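Local structure of endoribonuclease L-PSP/chorismate mutase-like domain-containing protein (Shewanella oneidensis, 2OTM) at residues Asn4-Arg9 against Glu122-Ala127; Gln42-Gln47 against Arg70-Asn75; Tyr94-Val99 against Val148-Glu153; Leu100-Ser105 against Ile134-Val139. The protein is of unknown function but belongs to the YjgF/L-PSP family of chorismate-mutase-like trimers and may act as an endoribonuclease. All coordinates share one frame; numbering follows the deposited sequence. Where two conformers were deposited one is given.

Contact 1 of 4, residues Asn4-Arg9 against Glu122-Ala127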
loop_
_atom_site.group_PDB
_atom_site.type_symbol
_atom_site.label_atom_id
_atom_site.label_comp_id
_atom_site.label_asym_id
_atom_site.label_seq_id
_atom_site.Cartn_x
_atom_site.Cartn_y
_atom_site.Cartn_z
ATOM N N ASN B 4 19.850 16.481 -21.533
ATOM C CA ASN B 4 20.029 15.542 -20.440
ATOM C C ASN B 4 18.672 15.130 -19.915
ATOM O O ASN B 4 18.304 15.449 -18.772
ATOM C CB ASN B 4 20.860 16.212 -19.361
ATOM C CG ASN B 4 22.150 16.758 -19.913
ATOM O OD1 ASN B 4 23.030 15.985 -20.306
ATOM N ND2 ASN B 4 22.253 18.099 -20.016
ATOM N N THR B 5 17.948 14.416 -20.767
ATOM C CA THR B 5 16.619 13.935 -20.460
ATOM C C THR B 5 16.748 12.531 -19.863
ATOM O O THR B 5 17.776 11.867 -20.038
ATOM C CB THR B 5 15.784 13.814 -21.735
ATOM O OG1 THR B 5 16.479 12.959 -22.647
ATOM C CG2 THR B 5 15.494 15.205 -22.413
ATOM N N PRO B 6 15.693 12.046 -19.189
ATOM C CA PRO B 6 15.699 10.648 -18.739
ATOM C C PRO B 6 15.889 9.680 -19.924
ATOM O O PRO B 6 16.616 8.691 -19.837
ATOM C CB PRO B 6 14.313 10.494 -18.084
ATOM C CG PRO B 6 13.981 11.895 -17.651
ATOM C CD PRO B 6 14.461 12.738 -18.798
ATOM N N GLU B 7 15.290 10.019 -21.047
ATOM C CA GLU B 7 15.456 9.236 -22.250
ATOM C C GLU B 7 16.933 9.126 -22.646
ATOM O O GLU B 7 17.379 8.038 -22.999
ATOM C CB GLU B 7 14.632 9.809 -23.390
ATOM C CG GLU B 7 13.122 9.628 -23.268
ATOM C CD GLU B 7 12.395 10.715 -22.462
ATOM O OE1 GLU B 7 13.041 11.552 -21.784
ATOM O OE2 GLU B 7 11.136 10.693 -22.504
ATOM N N SER B 8 17.702 10.223 -22.572
ATOM C CA SER B 8 19.131 10.148 -22.944
ATOM C C SER B 8 19.904 9.249 -21.982
ATOM O O SER B 8 20.853 8.543 -22.383
ATOM C CB SER B 8 19.759 11.545 -23.037
ATOM O OG SER B 8 19.821 12.164 -21.771
ATOM N N ARG B 9 19.496 9.248 -20.714
ATOM C CA ARG B 9 20.158 8.423 -19.710
ATOM C C ARG B 9 19.866 6.937 -19.913
ATOM O O ARG B 9 20.737 6.079 -19.667
ATOM C CB ARG B 9 19.755 8.855 -18.328
ATOM C CG ARG B 9 20.269 10.243 -17.960
ATOM C CD ARG B 9 19.818 10.611 -16.565
ATOM N NE ARG B 9 19.941 12.039 -16.313
ATOM C CZ ARG B 9 18.943 12.922 -16.199
ATOM N NH1 ARG B 9 17.666 12.564 -16.271
ATOM N NH2 ARG B 9 19.244 14.204 -15.979
ATOM N N GLU B 122 19.326 6.599 -11.269
ATOM C CA GLU B 122 20.152 6.607 -12.478
ATOM C C GLU B 122 19.466 7.354 -13.620
ATOM O O GLU B 122 20.064 8.183 -14.310
ATOM C CB GLU B 122 20.413 5.174 -12.892
ATOM C CG GLU B 122 21.242 4.975 -14.152
ATOM C CD GLU B 122 21.446 3.489 -14.468
ATOM O OE1 GLU B 122 21.156 2.620 -13.594
ATOM O OE2 GLU B 122 21.899 3.202 -15.592
ATOM N N ILE B 123 18.176 7.113 -13.794
ATOM C CA ILE B 123 17.478 7.616 -14.945
ATOM C C ILE B 123 16.910 9.014 -14.707
ATOM O O ILE B 123 16.925 9.849 -15.633
ATOM C CB ILE B 123 16.369 6.628 -15.402
ATOM C CG1 ILE B 123 16.982 5.273 -15.789
ATOM C CG2 ILE B 123 15.519 7.176 -16.571
ATOM C CD1 ILE B 123 18.112 5.336 -16.826
ATOM N N PHE B 124 16.404 9.278 -13.500
ATOM C CA PHE B 124 15.765 10.577 -13.216
ATOM C C PHE B 124 16.615 11.541 -12.430
ATOM O O PHE B 124 16.223 12.699 -12.237
ATOM C CB PHE B 124 14.420 10.396 -12.529
ATOM C CG PHE B 124 13.394 9.771 -13.419
ATOM C CD1 PHE B 124 13.293 8.382 -13.506
ATOM C CD2 PHE B 124 12.582 10.562 -14.237
ATOM C CE1 PHE B 124 12.365 7.789 -14.362
ATOM C CE2 PHE B 124 11.645 9.983 -15.079
ATOM C CZ PHE B 124 11.537 8.591 -15.147
ATOM N N GLY B 125 17.772 11.089 -11.976
ATOM C CA GLY B 125 18.632 11.927 -11.152
ATOM C C GLY B 125 17.948 12.408 -9.896
ATOM O O GLY B 125 17.290 11.638 -9.184
ATOM N N GLU B 126 18.089 13.699 -9.602
ATOM C CA GLU B 126 17.493 14.238 -8.396
ATOM C C GLU B 126 15.989 14.102 -8.420
ATOM O O GLU B 126 15.383 13.958 -7.363
ATOM C CB GLU B 126 17.909 15.713 -8.178
ATOM C CG GLU B 126 19.344 15.868 -7.725
ATOM C CD GLU B 126 19.608 15.225 -6.368
ATOM O OE1 GLU B 126 19.012 15.687 -5.374
ATOM O OE2 GLU B 126 20.415 14.268 -6.289
ATOM N N ALA B 127 15.388 14.117 -9.609
ATOM C CA ALA B 127 13.940 13.902 -9.746
ATOM C C ALA B 127 13.507 12.448 -9.427
ATOM O O ALA B 127 12.321 12.173 -9.366
ATOM C CB ALA B 127 13.473 14.284 -11.134
#
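Pro6 and Arg9 lie one turn apart on the N-terminal helix 6-12, which packs against the C-terminal end of helix 109-124 in this YjgF/chorismate-mutase-like fold; there Arg9 hydrogen-bonds a carbonyl of the last turn. With CG anti to its own carbonyl carbon (chi1 -67°) and the chain extended from CG to NE, Arg9 runs alongside the final turn and sets its guanidinium edge against Ile123 O. NH1 donates to Ile123 O over 2.9 Å, the acceptor lying somewhat out of the guanidinium plane, while CD passes 3.3 Å from Glu122 O. The positive group probably gains from the partial negative charge of this helix end, which breaks at Gly125 with positive phi. Were Arg9 cut back to an alanine, Ile123 O would probably lose this side-chain donor and a gap would be likely beside the last turn. Glu122 turns its carboxylate elsewhere, to a salt bridge with Arg70. Pro6 works through its ring: CB sits over one face of Phe124 and packs against Ile123 CG2 at 3.8 Å, CG approaches Phe124 CD2 at 3.9 Å, and CA makes a C-H...O contact with Ile123 O. The short helix starts at Pro6, with Thr5 as N-cap: Ser8 N donates to Thr5 OG1 at 3.0 Å. Ser8 OG donates to Thr5 O, in the carbonyl plane and on a lone pair, at 2.7 Å.

Contact 2 of 4, residues Gln42-Gln47 against Arg70-Asn75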
loop_
_atom_site.group_PDB
_atom_site.type_symbol
_atom_site.label_atom_id
_atom_site.label_comp_id
_atom_site.label_asym_id
_atom_site.label_seq_id
_atom_site.Cartn_x
_atom_site.Cartn_y
_atom_site.Cartn_z
ATOM N N GLN B 42 3.567 -3.382 -12.211
ATOM C CA GLN B 42 4.465 -3.550 -13.344
ATOM C C GLN B 42 5.407 -4.720 -13.087
ATOM O O GLN B 42 5.921 -4.859 -12.006
ATOM C CB GLN B 42 5.296 -2.289 -13.555
ATOM C CG GLN B 42 4.460 -1.060 -13.736
ATOM C CD GLN B 42 3.788 -1.002 -15.087
ATOM O OE1 GLN B 42 4.385 -1.325 -16.103
ATOM N NE2 GLN B 42 2.525 -0.577 -15.100
ATOM N N PHE B 43 5.557 -5.568 -14.099
ATOM C CA PHE B 43 6.241 -6.854 -13.984
ATOM C C PHE B 43 7.578 -6.824 -14.711
ATOM O O PHE B 43 7.788 -6.003 -15.635
ATOM C CB PHE B 43 5.392 -7.909 -14.679
ATOM C CG PHE B 43 4.077 -8.172 -14.016
ATOM C CD1 PHE B 43 2.950 -7.409 -14.334
ATOM C CD2 PHE B 43 3.947 -9.195 -13.092
ATOM C CE1 PHE B 43 1.730 -7.657 -13.714
ATOM C CE2 PHE B 43 2.731 -9.439 -12.468
ATOM C CZ PHE B 43 1.621 -8.668 -12.776
ATOM N N PRO B 44 8.466 -7.762 -14.379
ATOM C CA PRO B 44 9.736 -7.871 -15.066
ATOM C C PRO B 44 9.657 -8.644 -16.395
ATOM O O PRO B 44 10.063 -9.815 -16.501
ATOM C CB PRO B 44 10.634 -8.568 -14.035
ATOM C CG PRO B 44 9.738 -9.425 -13.287
ATOM C CD PRO B 44 8.357 -8.747 -13.285
ATOM N N TYR B 45 9.112 -7.958 -17.385
ATOM C CA TYR B 45 8.954 -8.449 -18.728
ATOM C C TYR B 45 10.103 -8.023 -19.589
ATOM O O TYR B 45 10.547 -6.887 -19.525
ATOM C CB TYR B 45 7.724 -7.840 -19.395
ATOM C CG TYR B 45 6.407 -8.444 -18.995
ATOM C CD1 TYR B 45 6.097 -9.752 -19.331
ATOM C CD2 TYR B 45 5.431 -7.683 -18.358
ATOM C CE1 TYR B 45 4.888 -10.315 -18.987
ATOM C CE2 TYR B 45 4.208 -8.246 -18.005
ATOM C CZ TYR B 45 3.953 -9.567 -18.326
ATOM O OH TYR B 45 2.750 -10.123 -18.018
ATOM N N LEU B 46 10.545 -8.931 -20.449
ATOM C CA LEU B 46 11.520 -8.600 -21.452
ATOM C C LEU B 46 11.067 -9.293 -22.734
ATOM O O LEU B 46 10.850 -10.499 -22.734
ATOM C CB LEU B 46 12.882 -9.112 -21.014
ATOM C CG LEU B 46 14.037 -8.980 -22.021
ATOM C CD1 LEU B 46 14.469 -7.526 -22.196
ATOM C CD2 LEU B 46 15.209 -9.869 -21.582
ATOM N N GLN B 47 10.884 -8.517 -23.792
ATOM C CA GLN B 47 10.386 -9.047 -25.058
ATOM C C GLN B 47 9.105 -9.857 -24.864
ATOM O O GLN B 47 8.959 -10.943 -25.415
ATOM C CB GLN B 47 11.460 -9.934 -25.690
ATOM C CG GLN B 47 12.762 -9.216 -25.996
ATOM C CD GLN B 47 12.613 -8.225 -27.132
ATOM O OE1 GLN B 47 11.665 -8.305 -27.930
ATOM N NE2 GLN B 47 13.546 -7.279 -27.216
ATOM N N ARG B 70 14.857 -4.178 -11.137
ATOM C CA ARG B 70 15.334 -3.227 -12.148
ATOM C C ARG B 70 14.494 -3.361 -13.426
ATOM O O ARG B 70 14.059 -2.353 -13.999
ATOM C CB ARG B 70 16.828 -3.453 -12.410
ATOM C CG ARG B 70 17.482 -2.511 -13.412
ATOM C CD ARG B 70 18.986 -2.825 -13.547
ATOM N NE ARG B 70 19.634 -2.071 -14.644
ATOM C CZ ARG B 70 20.199 -0.862 -14.530
ATOM N NH1 ARG B 70 20.217 -0.210 -13.385
ATOM N NH2 ARG B 70 20.753 -0.293 -15.585
ATOM N N LEU B 71 14.264 -4.586 -13.889
ATOM C CA LEU B 71 13.507 -4.806 -15.115
ATOM C C LEU B 71 12.034 -4.396 -14.951
ATOM O O LEU B 71 11.451 -3.784 -15.852
ATOM C CB LEU B 71 13.620 -6.258 -15.568
ATOM C CG LEU B 71 13.010 -6.652 -16.898
ATOM C CD1 LEU B 71 13.468 -5.751 -18.068
ATOM C CD2 LEU B 71 13.275 -8.150 -17.140
ATOM N N ALA B 72 11.423 -4.740 -13.820
ATOM C CA ALA B 72 10.044 -4.280 -13.535
ATOM C C ALA B 72 9.944 -2.756 -13.533
ATOM O O ALA B 72 8.953 -2.167 -14.005
ATOM C CB ALA B 72 9.575 -4.860 -12.175
ATOM N N THR B 73 10.987 -2.108 -13.017
ATOM C CA THR B 73 11.014 -0.640 -12.950
ATOM C C THR B 73 11.214 -0.058 -14.358
ATOM O O THR B 73 10.630 0.960 -14.702
ATOM C CB THR B 73 12.077 -0.146 -11.981
ATOM O OG1 THR B 73 11.793 -0.673 -10.663
ATOM C CG2 THR B 73 12.072 1.369 -11.934
ATOM N N LEU B 74 12.010 -0.718 -15.185
ATOM C CA LEU B 74 12.124 -0.292 -16.580
ATOM C C LEU B 74 10.774 -0.357 -17.260
ATOM O O LEU B 74 10.428 0.543 -18.027
ATOM C CB LEU B 74 13.134 -1.174 -17.328
ATOM C CG LEU B 74 13.549 -0.720 -18.717
ATOM C CD1 LEU B 74 14.281 0.646 -18.645
ATOM C CD2 LEU B 74 14.413 -1.794 -19.362
ATOM N N ASN B 75 10.015 -1.422 -16.992
ATOM C CA ASN B 75 8.627 -1.528 -17.467
ATOM C C ASN B 75 7.755 -0.397 -16.937
ATOM O O ASN B 75 7.022 0.226 -17.692
ATOM C CB ASN B 75 8.009 -2.894 -17.096
ATOM C CG ASN B 75 8.351 -3.983 -18.100
ATOM O OD1 ASN B 75 7.569 -4.235 -19.031
ATOM N ND2 ASN B 75 9.531 -4.595 -17.954
HETATM O O HOH W 1 4.781 -1.077 -18.689
#
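Asn75 places its CG anti to its carbonyl carbon (chi1 -84°) and turns its amide steeply (chi2 -94°), which carries ND2 back along helix 62-84 and out to Tyr45. Gln42, bent at chi2 (-74°), brings OE1 round toward Asn75 O. The Asn75 amide spends both N-H groups: ND2 donates to Tyr45 O over 3.0 Å, in the carbonyl plane and on a lone pair, and almost straight to Leu71 O within the helix. Leu71 O is thus gripped twice, by Asn75 N and Asn75 ND2 from opposite faces of its carbonyl plane. The other end of the amide, OD1, lies 3.6 Å from Tyr45 CB at the edge of the phenol ring, the two side chains crossing at about a right angle and their planes well inclined to each other. Within 42-47, Pro44 is the centre of an inverse gamma turn, closed by a weak bond from Tyr45 N to Phe43 O; at the turn the chain runs close against helix 62-84, one of the helices covering the sheet of this chorismate-mutase-like fold. Phe43 O faces the helix too, taking a C-H...O contact from Ala72 CA at 3.5 Å. Pro44 rests its CB 4.1 Å from Leu71 CB. Further along, Leu71 CD2 reaches Leu46 CB at 4.0 Å. Gln42 OE1 and Asn75 O, both acceptors, are reconciled by a water that donates to OE1 at 2.6 Å and to Asn75 O at 2.8 Å.

Contact 3 of 4, residues Tyr94-Val99 against Val148-Glu153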
loop_
_atom_site.group_PDB
_atom_site.type_symbol
_atom_site.label_atom_id
_atom_site.label_comp_id
_atom_site.label_asym_id
_atom_site.label_seq_id
_atom_site.Cartn_x
_atom_site.Cartn_y
_atom_site.Cartn_z
ATOM N N TYR B 94 8.084 10.406 -6.661
ATOM C CA TYR B 94 8.149 10.627 -5.218
ATOM C C TYR B 94 7.984 9.347 -4.392
ATOM O O TYR B 94 8.282 9.349 -3.190
ATOM C CB TYR B 94 7.129 11.671 -4.736
ATOM C CG TYR B 94 5.691 11.341 -4.997
ATOM C CD1 TYR B 94 4.958 10.614 -4.080
ATOM C CD2 TYR B 94 5.049 11.773 -6.155
ATOM C CE1 TYR B 94 3.632 10.315 -4.292
ATOM C CE2 TYR B 94 3.693 11.443 -6.385
ATOM C CZ TYR B 94 3.009 10.742 -5.431
ATOM O OH TYR B 94 1.712 10.418 -5.598
ATOM N N ARG B 95 7.496 8.276 -5.018
ATOM C CA ARG B 95 7.221 7.040 -4.282
ATOM C C ARG B 95 7.372 5.808 -5.161
ATOM O O ARG B 95 6.940 5.788 -6.315
ATOM C CB ARG B 95 5.805 7.101 -3.735
ATOM C CG ARG B 95 5.351 5.922 -2.898
ATOM C CD ARG B 95 5.835 6.089 -1.533
ATOM N NE ARG B 95 5.003 5.441 -0.537
ATOM C CZ ARG B 95 5.163 5.637 0.771
ATOM N NH1 ARG B 95 6.121 6.435 1.194
ATOM N NH2 ARG B 95 4.380 5.036 1.647
ATOM N N LEU B 96 8.042 4.800 -4.604
ATOM C CA LEU B 96 8.176 3.464 -5.184
ATOM C C LEU B 96 7.526 2.503 -4.202
ATOM O O LEU B 96 7.811 2.585 -3.018
ATOM C CB LEU B 96 9.649 3.102 -5.287
ATOM C CG LEU B 96 10.060 1.631 -5.415
ATOM C CD1 LEU B 96 9.485 1.066 -6.730
ATOM C CD2 LEU B 96 11.601 1.484 -5.308
ATOM N N GLU B 97 6.657 1.601 -4.673
ATOM C CA GLU B 97 6.098 0.551 -3.809
ATOM C C GLU B 97 6.332 -0.778 -4.523
ATOM O O GLU B 97 5.924 -0.965 -5.664
ATOM C CB GLU B 97 4.629 0.818 -3.412
ATOM C CG GLU B 97 4.462 2.217 -2.740
ATOM C CD GLU B 97 3.073 2.597 -2.276
ATOM O OE1 GLU B 97 2.067 1.886 -2.537
ATOM O OE2 GLU B 97 2.988 3.668 -1.632
ATOM N N GLY B 98 7.027 -1.690 -3.851
ATOM C CA GLY B 98 7.427 -2.964 -4.432
ATOM C C GLY B 98 6.996 -4.147 -3.604
ATOM O O GLY B 98 7.034 -4.082 -2.376
ATOM N N VAL B 99 6.619 -5.223 -4.287
ATOM C CA VAL B 99 6.236 -6.481 -3.691
ATOM C C VAL B 99 7.137 -7.569 -4.254
ATOM O O VAL B 99 7.365 -7.622 -5.484
ATOM C CB VAL B 99 4.782 -6.901 -4.058
ATOM C CG1 VAL B 99 4.356 -8.082 -3.225
ATOM C CG2 VAL B 99 3.787 -5.748 -3.891
ATOM N N VAL B 148 6.178 -3.917 -9.227
ATOM C CA VAL B 148 6.600 -2.567 -8.905
ATOM C C VAL B 148 5.486 -1.591 -9.272
ATOM O O VAL B 148 4.823 -1.749 -10.306
ATOM C CB VAL B 148 7.939 -2.228 -9.664
ATOM C CG1 VAL B 148 8.206 -0.755 -9.701
ATOM C CG2 VAL B 148 9.111 -3.008 -9.020
ATOM N N TYR B 149 5.290 -0.591 -8.411
ATOM C CA TYR B 149 4.356 0.494 -8.618
ATOM C C TYR B 149 5.109 1.804 -8.418
ATOM O O TYR B 149 5.843 1.964 -7.443
ATOM C CB TYR B 149 3.227 0.455 -7.586
ATOM C CG TYR B 149 2.372 -0.774 -7.628
ATOM C CD1 TYR B 149 2.797 -1.975 -7.072
ATOM C CD2 TYR B 149 1.099 -0.721 -8.167
ATOM C CE1 TYR B 149 1.983 -3.113 -7.110
ATOM C CE2 TYR B 149 0.271 -1.859 -8.223
ATOM C CZ TYR B 149 0.732 -3.054 -7.690
ATOM O OH TYR B 149 -0.101 -4.144 -7.723
ATOM N N LEU B 150 4.900 2.748 -9.319
ATOM C CA LEU B 150 5.525 4.071 -9.240
ATOM C C LEU B 150 4.455 5.153 -9.127
ATOM O O LEU B 150 3.340 4.987 -9.602
ATOM C CB LEU B 150 6.366 4.349 -10.467
ATOM C CG LEU B 150 7.584 3.459 -10.713
ATOM C CD1 LEU B 150 8.340 3.969 -11.900
ATOM C CD2 LEU B 150 8.481 3.402 -9.502
ATOM N N PHE B 151 4.830 6.240 -8.463
ATOM C CA PHE B 151 3.986 7.400 -8.257
ATOM C C PHE B 151 4.837 8.627 -8.626
ATOM O O PHE B 151 5.961 8.783 -8.122
ATOM C CB PHE B 151 3.593 7.515 -6.804
ATOM C CG PHE B 151 2.825 6.326 -6.264
ATOM C CD1 PHE B 151 3.483 5.168 -5.903
ATOM C CD2 PHE B 151 1.472 6.383 -6.110
ATOM C CE1 PHE B 151 2.797 4.080 -5.417
ATOM C CE2 PHE B 151 0.769 5.287 -5.605
ATOM C CZ PHE B 151 1.436 4.149 -5.269
ATOM N N ALA B 152 4.300 9.473 -9.505
ATOM C CA ALA B 152 5.026 10.592 -10.079
ATOM C C ALA B 152 4.210 11.849 -9.932
ATOM O O ALA B 152 2.981 11.808 -9.984
ATOM C CB ALA B 152 5.349 10.352 -11.548
ATOM N N GLU B 153 4.911 12.959 -9.762
ATOM C CA GLU B 153 4.326 14.296 -9.749
ATOM C C GLU B 153 4.562 14.951 -11.095
ATOM O O GLU B 153 5.685 14.943 -11.598
ATOM C CB GLU B 153 4.973 15.163 -8.653
ATOM C CG GLU B 153 4.271 16.478 -8.465
ATOM C CD GLU B 153 4.947 17.423 -7.483
ATOM O OE1 GLU B 153 6.039 17.123 -6.965
ATOM O OE2 GLU B 153 4.366 18.500 -7.271
#
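Phe151 is the large projection of this strand pair, and Tyr94, Arg95 and Glu97 shape the hollow that holds it. Its CB presses on one face of the Tyr94 ring, 3.9 Å from the centroid, a CH-pi contact set toward the rim. Tyr94 is able to lie across the neighbouring strand because its CG stands between the backbone N and the carbonyl carbon (chi1 60°). Arg95 runs side by side with Phe151, its CG 3.6 Å from CD1, before its chain bends at chi2 and NE forms a straight salt bridge to Glu97 OE2. The Glu97 and Phe151 side chains cross at about a right angle, with Glu97 CD 3.5 Å from Phe151 CE1, oblique to the ring. Arg95 of a neighbouring subunit also packs on Phe151. The opposite face of the sheet is smaller in relief: Leu96 CD1 drops between Val148 CG1 and Leu150 CD2, at 3.7 and 3.8 Å, under helices 109-124 and 62-84. Between the faces the backbones pair firmly: Glu97 N donates to Tyr149 O at 2.9 Å and Tyr149 N to Glu97 O at 2.8 Å. Further along, Tyr94 and Arg95 both direct weak N-H bonds to Phe151 O. Two residues thus oppose one, a classic beta bulge, within antiparallel strands 92-100 and 146-153 of a chorismate-mutase-like sheet, whose face carrying Phe151 is turned to the other subunits of the trimer.

Contact 4 of 4, residues Leu100-Ser105 against Ile134-Val139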
loop_
_atom_site.group_PDB
_atom_site.type_symbol
_atom_site.label_atom_id
_atom_site.label_comp_id
_atom_site.label_asym_id
_atom_site.label_seq_id
_atom_site.Cartn_x
_atom_site.Cartn_y
_atom_site.Cartn_z
ATOM N N LEU B 100 7.610 -8.436 -3.373
ATOM C CA LEU B 100 8.401 -9.603 -3.751
ATOM C C LEU B 100 7.859 -10.848 -3.123
ATOM O O LEU B 100 7.336 -10.809 -2.017
ATOM C CB LEU B 100 9.871 -9.433 -3.328
ATOM C CG LEU B 100 10.638 -8.306 -4.051
ATOM C CD1 LEU B 100 10.725 -7.054 -3.213
ATOM C CD2 LEU B 100 12.028 -8.739 -4.455
ATOM N N ASN B 101 8.039 -11.979 -3.800
ATOM C CA ASN B 101 7.802 -13.277 -3.167
ATOM C C ASN B 101 9.145 -13.749 -2.624
ATOM O O ASN B 101 10.099 -13.886 -3.403
ATOM C CB ASN B 101 7.269 -14.295 -4.182
ATOM C CG ASN B 101 6.851 -15.595 -3.523
ATOM O OD1 ASN B 101 7.025 -15.781 -2.305
ATOM N ND2 ASN B 101 6.314 -16.503 -4.315
ATOM N N VAL B 102 9.224 -13.945 -1.289
ATOM C CA VAL B 102 10.503 -14.157 -0.597
ATOM C C VAL B 102 10.374 -15.380 0.316
ATOM O O VAL B 102 9.409 -15.531 1.061
ATOM C CB VAL B 102 10.924 -12.877 0.221
ATOM C CG1 VAL B 102 12.285 -13.061 0.895
ATOM C CG2 VAL B 102 10.957 -11.658 -0.694
ATOM N N HIS B 103 11.362 -16.264 0.224
ATOM C CA HIS B 103 11.433 -17.430 1.091
ATOM C C HIS B 103 11.846 -17.026 2.520
ATOM O O HIS B 103 12.590 -16.091 2.703
ATOM C CB HIS B 103 12.472 -18.368 0.530
ATOM C CG HIS B 103 12.482 -19.689 1.205
ATOM N ND1 HIS B 103 13.367 -19.996 2.209
ATOM C CD2 HIS B 103 11.679 -20.767 1.055
ATOM C CE1 HIS B 103 13.135 -21.228 2.628
ATOM N NE2 HIS B 103 12.117 -21.721 1.944
ATOM N N GLN B 104 11.375 -17.756 3.519
ATOM C CA GLN B 104 11.675 -17.444 4.923
ATOM C C GLN B 104 13.166 -17.327 5.229
ATOM O O GLN B 104 13.572 -16.568 6.097
ATOM C CB GLN B 104 11.057 -18.503 5.845
ATOM C CG GLN B 104 11.477 -19.930 5.527
ATOM N N SER B 105 13.982 -18.086 4.525
ATOM C CA SER B 105 15.442 -18.082 4.762
ATOM C C SER B 105 16.157 -16.807 4.289
ATOM O O SER B 105 17.376 -16.696 4.426
ATOM C CB SER B 105 16.069 -19.275 4.036
ATOM O OG SER B 105 15.945 -19.140 2.614
ATOM N N ILE B 134 7.851 -1.534 0.989
ATOM C CA ILE B 134 8.245 -2.848 0.536
ATOM C C ILE B 134 7.340 -3.865 1.224
ATOM O O ILE B 134 6.997 -3.703 2.403
ATOM C CB ILE B 134 9.726 -3.142 0.872
ATOM C CG1 ILE B 134 10.152 -4.418 0.177
ATOM C CG2 ILE B 134 9.907 -3.262 2.425
ATOM C CD1 ILE B 134 11.692 -4.619 0.077
ATOM N N TRP B 135 6.909 -4.876 0.462
ATOM C CA TRP B 135 6.112 -5.979 1.024
ATOM C C TRP B 135 6.618 -7.307 0.476
ATOM O O TRP B 135 7.204 -7.350 -0.592
ATOM C CB TRP B 135 4.627 -5.908 0.613
ATOM C CG TRP B 135 3.842 -4.696 1.037
ATOM C CD1 TRP B 135 3.233 -4.450 2.235
ATOM C CD2 TRP B 135 3.581 -3.574 0.216
ATOM N NE1 TRP B 135 2.573 -3.226 2.202
ATOM C CE2 TRP B 135 2.786 -2.667 0.971
ATOM C CE3 TRP B 135 3.945 -3.244 -1.084
ATOM C CZ2 TRP B 135 2.326 -1.484 0.444
ATOM C CZ3 TRP B 135 3.494 -2.065 -1.607
ATOM C CH2 TRP B 135 2.697 -1.187 -0.839
ATOM N N THR B 136 6.402 -8.373 1.251
ATOM C CA THR B 136 6.511 -9.686 0.727
ATOM C C THR B 136 5.129 -10.298 0.726
ATOM O O THR B 136 4.368 -10.168 1.707
ATOM C CB THR B 136 7.506 -10.573 1.521
ATOM O OG1 THR B 136 7.077 -10.671 2.879
ATOM C CG2 THR B 136 8.912 -9.952 1.471
ATOM N N ASN B 137 4.810 -11.017 -0.338
ATOM C CA ASN B 137 3.533 -11.729 -0.414
ATOM C C ASN B 137 3.789 -13.162 -0.837
ATOM O O ASN B 137 4.719 -13.423 -1.621
ATOM C CB ASN B 137 2.618 -11.128 -1.486
ATOM C CG ASN B 137 2.012 -9.765 -1.137
ATOM O OD1 ASN B 137 1.305 -9.216 -1.991
ATOM N ND2 ASN B 137 2.264 -9.205 0.070
ATOM N N PRO B 138 2.987 -14.108 -0.331
ATOM C CA PRO B 138 3.267 -15.526 -0.602
ATOM C C PRO B 138 2.889 -15.988 -1.995
ATOM O O PRO B 138 3.428 -17.004 -2.491
ATOM C CB PRO B 138 2.421 -16.250 0.426
ATOM C CG PRO B 138 1.349 -15.306 0.787
ATOM C CD PRO B 138 1.852 -13.930 0.568
ATOM N N VAL B 139 1.945 -15.291 -2.608
ATOM C CA VAL B 139 1.424 -15.689 -3.932
ATOM C C VAL B 139 1.376 -14.437 -4.785
ATOM O O VAL B 139 0.894 -13.393 -4.331
ATOM C CB VAL B 139 -0.018 -16.336 -3.827
ATOM C CG1 VAL B 139 -0.556 -16.618 -5.240
ATOM C CG2 VAL B 139 -0.009 -17.596 -2.943
HETATM O O HOH W 2 5.211 -18.204 -0.983
#
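Leu100 pairs in parallel with Thr136 where strands 92-100 and 131-136 run out, two neighbouring strands joined through helix 109-124 as a beta-alpha-beta crossover. Leu100 meets both its backbone needs here: its N donates to Trp135 O at 3.0 Å and its O accepts from Asn137 N, also at 3.0 Å, with Thr136 CA adding a short C-H...O contact. Thr136 OG1 instead bonds to Val139 O of a neighbouring subunit. Asn137 is divided between subunits: ND2 donates to Thr136 O of its own chain at 2.8 Å, from above the carbonyl plane, while OD1 accepts from Thr136 N of the third subunit. Beyond the strand pair Asn101 swings its amide toward Pro138, the CG lying opposite the backbone N (chi1 -173°). Its OD1 takes its main bond from Gln55 NE2 and a weak one from a water at 3.3 Å; that water donates more closely to Pro138 O, at 2.6 Å. OD1 also faces Asn137 O at 3.4 Å, two acceptors that cannot bond. A leucine at the Asn101 position would probably leave Gln55 NE2 without this acceptor and the bridging water without its weak bond to the side chain. On the other side of the backbone the Val102 and Thr136 side chains cross at about a right angle, Val102 CG2 and Thr136 CG2 tightly packed at 3.4 Å.

How the contacts relate
From the N terminus, contact 1 opens first and closes only at the end of helix 109-124, tying the N-terminal helix 6-12 to it. Contact 2 is nested inside that loop and is complete, joining the 42-47 turn to helix 62-84, before contact 3 opens. Contacts 3 and 4 both cross contact 1, since each begins within its loop and ends beyond it; contact 4 is nested inside contact 3. The Glu122-Arg70 salt bridge links contacts 1 and 2, and Val148 touches both Gln42 and Ala72, joining contact 2 to the sheet. Contacts 3 and 4 meet in the sheet, where strands 92-100 and 131-136 are neighbours and Gly98 O probably accepts from Trp135 N, and both reach the other subunits.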